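Local coordinates for protein condensin complex subunit 3 (Schizosaccharomyces pombe, PDB 5OQR) that serves as a regulatory subunit of the condensin complex, which is required for converting interphase chromatin into mitotic-like condensed chromosomes, at residues 228-233 and 252-257; 218-223 and 262-267. One frame throughout, in Å; residues are numbered along the deposited sequence.

Contact 1 of 2, residues 228-233 and 252-257; sequences VRILKW and YQWIEN
W254 bridges the helices 224-235 and 240-257 by bringing the six-membered part of its indole up to I230 and L231. Along the second segment the helix first widens into a pi-type turn at 252-254. Within it, Q253 holds its amide carbon CD at the edge of the W254 ring, close to the ring plane. At W254 itself, the side chain leaves with CG beside the backbone N and anti to the carbonyl carbon (chi1 -73°), which directs the indole across to the other helix. The ring spans much of the 11.1 Å between the CA atoms of L231 and W254. L231 supplies the closest approach: L231 CD2 lies 3.6 Å from W254 CZ3. L231 CG is 3.8 Å from W254 CZ3, and the leucine branch and the indole run past one another, pointing opposite ways. Next to it, I230 CG2 reaches W254 CH2 at 4.2 Å. Both methyls come at the indole obliquely, and the contact is wholly apolar. F219 stacks on the W254 ring, and V277 of helix 275-288 packs on L231. One turn on, N257 gives its backbone N to Q253 O (3.1 Å), continuing the helix beyond the tryptophan. Both helices lie in HEAT repeat 5, and buried aliphatic and aromatic side chains interleaved between two antiparallel helices are what hold a HEAT hairpin together.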
# COMPACT_ATOMS: atom_id res chain seq x y z
N VAL A 228 4.58 -8.38 13.35
CA VAL A 228 5.36 -7.52 12.47
C VAL A 228 4.51 -7.04 11.30
O VAL A 228 4.61 -5.87 10.89
CB VAL A 228 6.62 -8.27 11.98
CG1 VAL A 228 7.39 -7.44 10.96
CG2 VAL A 228 7.51 -8.61 13.16
N ARG A 229 3.68 -7.91 10.75
CA ARG A 229 2.84 -7.52 9.62
C ARG A 229 1.86 -6.42 10.04
O ARG A 229 1.56 -5.52 9.25
CB ARG A 229 2.10 -8.73 9.07
CG ARG A 229 1.63 -8.57 7.63
CD ARG A 229 1.44 -9.90 6.93
NE ARG A 229 0.31 -10.66 7.46
CZ ARG A 229 0.39 -11.79 8.16
NH1 ARG A 229 1.56 -12.34 8.45
NH2 ARG A 229 -0.72 -12.38 8.59
N ILE A 230 1.36 -6.49 11.27
CA ILE A 230 0.49 -5.44 11.79
C ILE A 230 1.21 -4.10 11.77
O ILE A 230 0.75 -3.13 11.15
CB ILE A 230 0.01 -5.79 13.21
CG1 ILE A 230 -0.92 -7.01 13.16
CG2 ILE A 230 -0.72 -4.60 13.85
CD1 ILE A 230 -1.24 -7.58 14.52
N LEU A 231 2.35 -4.02 12.46
CA LEU A 231 3.06 -2.75 12.59
C LEU A 231 3.52 -2.23 11.23
O LEU A 231 3.48 -1.02 10.98
CB LEU A 231 4.25 -2.91 13.53
CG LEU A 231 3.91 -3.44 14.93
CD1 LEU A 231 5.19 -3.62 15.74
CD2 LEU A 231 2.95 -2.50 15.65
N LYS A 232 3.95 -3.13 10.35
CA LYS A 232 4.38 -2.71 9.02
C LYS A 232 3.26 -1.97 8.30
O LYS A 232 3.49 -0.91 7.71
CB LYS A 232 4.84 -3.92 8.21
CG LYS A 232 5.52 -3.55 6.89
CD LYS A 232 5.74 -4.77 6.01
CE LYS A 232 4.43 -5.28 5.43
NZ LYS A 232 4.64 -6.40 4.48
N TRP A 233 2.05 -2.51 8.34
CA TRP A 233 0.92 -1.86 7.69
C TRP A 233 0.49 -0.61 8.45
O TRP A 233 0.32 0.46 7.85
CB TRP A 233 -0.25 -2.84 7.58
CG TRP A 233 -0.10 -3.87 6.50
CD1 TRP A 233 0.62 -3.75 5.35
CD2 TRP A 233 -0.68 -5.18 6.48
NE1 TRP A 233 0.52 -4.89 4.61
CE2 TRP A 233 -0.27 -5.79 5.28
CE3 TRP A 233 -1.50 -5.89 7.36
CZ2 TRP A 233 -0.66 -7.08 4.93
CZ3 TRP A 233 -1.89 -7.17 7.01
CH2 TRP A 233 -1.47 -7.75 5.81
N TYR A 252 0.98 2.43 23.86
CA TYR A 252 0.25 2.50 25.11
C TYR A 252 -0.30 1.14 25.54
O TYR A 252 -0.40 0.87 26.74
CB TYR A 252 -0.90 3.51 25.01
CG TYR A 252 -0.45 4.95 25.12
CD1 TYR A 252 0.08 5.43 26.31
CD2 TYR A 252 -0.56 5.82 24.06
CE1 TYR A 252 0.50 6.74 26.43
CE2 TYR A 252 -0.15 7.14 24.16
CZ TYR A 252 0.38 7.59 25.35
OH TYR A 252 0.79 8.90 25.47
N GLN A 253 -0.65 0.28 24.59
CA GLN A 253 -1.12 -1.06 24.93
C GLN A 253 0.01 -2.08 24.89
O GLN A 253 0.29 -2.75 25.88
CB GLN A 253 -2.25 -1.48 23.99
CG GLN A 253 -2.92 -2.78 24.41
CD GLN A 253 -3.54 -3.53 23.25
OE1 GLN A 253 -4.00 -2.93 22.28
NE2 GLN A 253 -3.54 -4.86 23.34
N TRP A 254 0.67 -2.21 23.73
CA TRP A 254 1.68 -3.25 23.58
C TRP A 254 2.85 -3.03 24.54
O TRP A 254 3.37 -3.98 25.12
CB TRP A 254 2.17 -3.29 22.14
CG TRP A 254 1.17 -3.88 21.20
CD1 TRP A 254 -0.17 -4.00 21.41
CD2 TRP A 254 1.42 -4.47 19.92
NE1 TRP A 254 -0.77 -4.61 20.34
CE2 TRP A 254 0.19 -4.91 19.41
CE3 TRP A 254 2.58 -4.65 19.16
CZ2 TRP A 254 0.07 -5.52 18.17
CZ3 TRP A 254 2.46 -5.27 17.92
CH2 TRP A 254 1.22 -5.69 17.44
N ILE A 255 3.26 -1.77 24.72
CA ILE A 255 4.30 -1.48 25.70
C ILE A 255 3.87 -1.94 27.09
O ILE A 255 4.71 -2.31 27.92
CB ILE A 255 4.64 0.02 25.68
CG1 ILE A 255 5.80 0.34 26.62
CG2 ILE A 255 3.43 0.85 26.09
CD1 ILE A 255 7.08 -0.44 26.34
N GLU A 256 2.56 -1.93 27.36
CA GLU A 256 2.06 -2.37 28.65
C GLU A 256 2.24 -3.87 28.82
O GLU A 256 2.67 -4.34 29.88
CB GLU A 256 0.59 -1.99 28.80
CG GLU A 256 0.16 -1.66 30.22
CD GLU A 256 0.83 -0.41 30.75
OE1 GLU A 256 1.63 -0.51 31.70
OE2 GLU A 256 0.56 0.69 30.21
N ASN A 257 1.92 -4.65 27.79
CA ASN A 257 2.10 -6.09 27.85
C ASN A 257 3.57 -6.47 28.02
O ASN A 257 3.86 -7.58 28.49
CB ASN A 257 1.55 -6.75 26.59
CG ASN A 257 0.11 -6.37 26.31
OD1 ASN A 257 -0.27 -6.10 25.17
ND2 ASN A 257 -0.71 -6.35 27.36

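Contact 2 of 2, residues 218-223 and 262-267; sequences DFRYLS and LLELLE
R220 and E264 form a salt bridge across the contact, with R220 NH2 3.4 Å from E264 OE1. The carboxylate oxygen sits at the edge of the guanidinium, near its plane, while the planes of the two groups are turned 36° apart. E264 reaches over through a chain extended beyond CG; the arginine chain instead bends at chi2 (134°). The ionic network continues to D218, whose OD2 accepts from R220 NH1 at 3.1 Å through its syn lone pair. Hydrogen bonding to the backbone adds a second grip: D218 OD1 takes the R220 N-H at 2.9 Å, met from above the carboxylate plane, which makes an Asx turn. The F219 ring and L265 only draw near each other, F219 CZ lying 4.5 Å from L265 CG, and R220 CG lies over one face of the F219 ring. With a leucine in place of R220 there is no cation between them, and D218 OD2 and E264 OE1 would probably be left without their ionic mate, E264 still close to the like charge of D259. A single guanidinium thus serves two carboxylates from different parts of the chain, and it probably tempers the repulsion among acidic groups at this partly exposed surface.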
# COMPACT_ATOMS: atom_id res chain seq x y z
N ASP A 218 -3.42 -9.54 25.04
CA ASP A 218 -1.97 -9.44 24.93
C ASP A 218 -1.55 -9.60 23.47
O ASP A 218 -2.11 -10.42 22.74
CB ASP A 218 -1.29 -10.50 25.79
CG ASP A 218 0.18 -10.21 26.01
OD1 ASP A 218 0.78 -9.51 25.17
OD2 ASP A 218 0.73 -10.68 27.03
N PHE A 219 -0.56 -8.80 23.06
CA PHE A 219 -0.05 -8.90 21.70
C PHE A 219 0.80 -10.15 21.49
O PHE A 219 1.03 -10.54 20.35
CB PHE A 219 0.76 -7.65 21.35
CG PHE A 219 2.15 -7.63 21.92
CD1 PHE A 219 3.25 -7.74 21.09
CD2 PHE A 219 2.35 -7.51 23.28
CE1 PHE A 219 4.53 -7.72 21.61
CE2 PHE A 219 3.63 -7.50 23.81
CZ PHE A 219 4.72 -7.60 22.97
N ARG A 220 1.26 -10.78 22.57
CA ARG A 220 2.01 -12.02 22.44
C ARG A 220 1.15 -13.16 21.91
O ARG A 220 1.70 -14.12 21.36
CB ARG A 220 2.60 -12.43 23.79
CG ARG A 220 3.66 -11.48 24.33
CD ARG A 220 3.41 -11.19 25.80
NE ARG A 220 4.60 -10.76 26.52
CZ ARG A 220 4.59 -10.44 27.81
NH1 ARG A 220 3.46 -10.49 28.51
NH2 ARG A 220 5.71 -10.05 28.41
N TYR A 221 -0.17 -13.08 22.07
CA TYR A 221 -1.04 -14.11 21.51
C TYR A 221 -0.80 -14.29 20.02
O TYR A 221 -0.99 -15.38 19.48
CB TYR A 221 -2.51 -13.76 21.74
CG TYR A 221 -2.93 -13.64 23.19
CD1 TYR A 221 -4.19 -13.16 23.53
CD2 TYR A 221 -2.08 -14.01 24.23
CE1 TYR A 221 -4.59 -13.05 24.84
CE2 TYR A 221 -2.47 -13.90 25.55
CZ TYR A 221 -3.72 -13.42 25.85
OH TYR A 221 -4.12 -13.31 27.16
N LEU A 222 -0.38 -13.22 19.34
CA LEU A 222 -0.14 -13.28 17.91
C LEU A 222 1.21 -13.93 17.61
O LEU A 222 2.14 -13.87 18.42
CB LEU A 222 -0.17 -11.87 17.31
CG LEU A 222 -1.40 -11.02 17.63
CD1 LEU A 222 -1.26 -9.67 16.98
CD2 LEU A 222 -2.66 -11.72 17.17
N SER A 223 1.30 -14.55 16.44
CA SER A 223 2.58 -15.05 15.97
C SER A 223 3.50 -13.88 15.66
O SER A 223 3.06 -12.78 15.31
CB SER A 223 2.39 -15.91 14.72
OG SER A 223 1.97 -15.12 13.63
N LEU A 262 10.74 -1.16 26.83
CA LEU A 262 10.85 -1.12 25.38
C LEU A 262 11.72 -2.25 24.85
O LEU A 262 11.41 -2.86 23.82
CB LEU A 262 11.41 0.24 24.94
CG LEU A 262 11.44 0.51 23.43
CD1 LEU A 262 10.04 0.51 22.86
CD2 LEU A 262 12.14 1.82 23.16
N LEU A 263 12.82 -2.55 25.54
CA LEU A 263 13.69 -3.65 25.12
C LEU A 263 12.93 -4.97 25.12
O LEU A 263 13.03 -5.76 24.18
CB LEU A 263 14.91 -3.74 26.03
CG LEU A 263 16.03 -2.72 25.81
CD1 LEU A 263 17.12 -2.92 26.85
CD2 LEU A 263 16.60 -2.82 24.41
N GLU A 264 12.16 -5.23 26.18
CA GLU A 264 11.41 -6.48 26.25
C GLU A 264 10.42 -6.59 25.10
O GLU A 264 10.18 -7.68 24.58
CB GLU A 264 10.70 -6.59 27.60
CG GLU A 264 10.03 -7.93 27.83
CD GLU A 264 9.55 -8.11 29.26
OE1 GLU A 264 8.71 -9.00 29.50
OE2 GLU A 264 10.03 -7.37 30.14
N LEU A 265 9.82 -5.47 24.70
CA LEU A 265 8.96 -5.47 23.53
C LEU A 265 9.75 -5.78 22.27
O LEU A 265 9.30 -6.56 21.42
CB LEU A 265 8.25 -4.12 23.40
CG LEU A 265 7.27 -3.92 22.25
CD1 LEU A 265 6.25 -2.85 22.62
CD2 LEU A 265 7.96 -3.52 20.95
N LEU A 266 10.93 -5.17 22.12
CA LEU A 266 11.73 -5.41 20.92
C LEU A 266 12.10 -6.88 20.79
O LEU A 266 12.17 -7.41 19.67
CB LEU A 266 13.00 -4.55 20.98
CG LEU A 266 12.78 -3.03 20.92
CD1 LEU A 266 14.08 -2.30 21.24
CD2 LEU A 266 12.25 -2.62 19.57
N GLU A 267 12.34 -7.56 21.91
CA GLU A 267 12.70 -8.97 21.86
C GLU A 267 11.57 -9.84 21.32
O GLU A 267 11.82 -10.99 20.95
CB GLU A 267 13.12 -9.45 23.24
CG GLU A 267 14.33 -8.73 23.79
CD GLU A 267 14.69 -9.15 25.20
OE1 GLU A 267 14.15 -10.18 25.66
OE2 GLU A 267 15.50 -8.46 25.85

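Following the chain, the loop 218-223 comes first and leads into helix 224-235, the first helix of contact 1. Helix 240-257 then turns back, and contact 1 closes the short hairpin between them. Only afterwards does helix 262-266 arrive and return to 218-223, so that contact 2 closes a wider loop enclosing the whole of contact 1. The centres lie about 8 Å apart, and the two touch directly: N257 lies beside D218, and L222 packs on I230. Contact 1 joins the two helices of HEAT repeat 5, whereas contact 2 ties the loop before helix 224-235 to the short helix that follows helix 240-257.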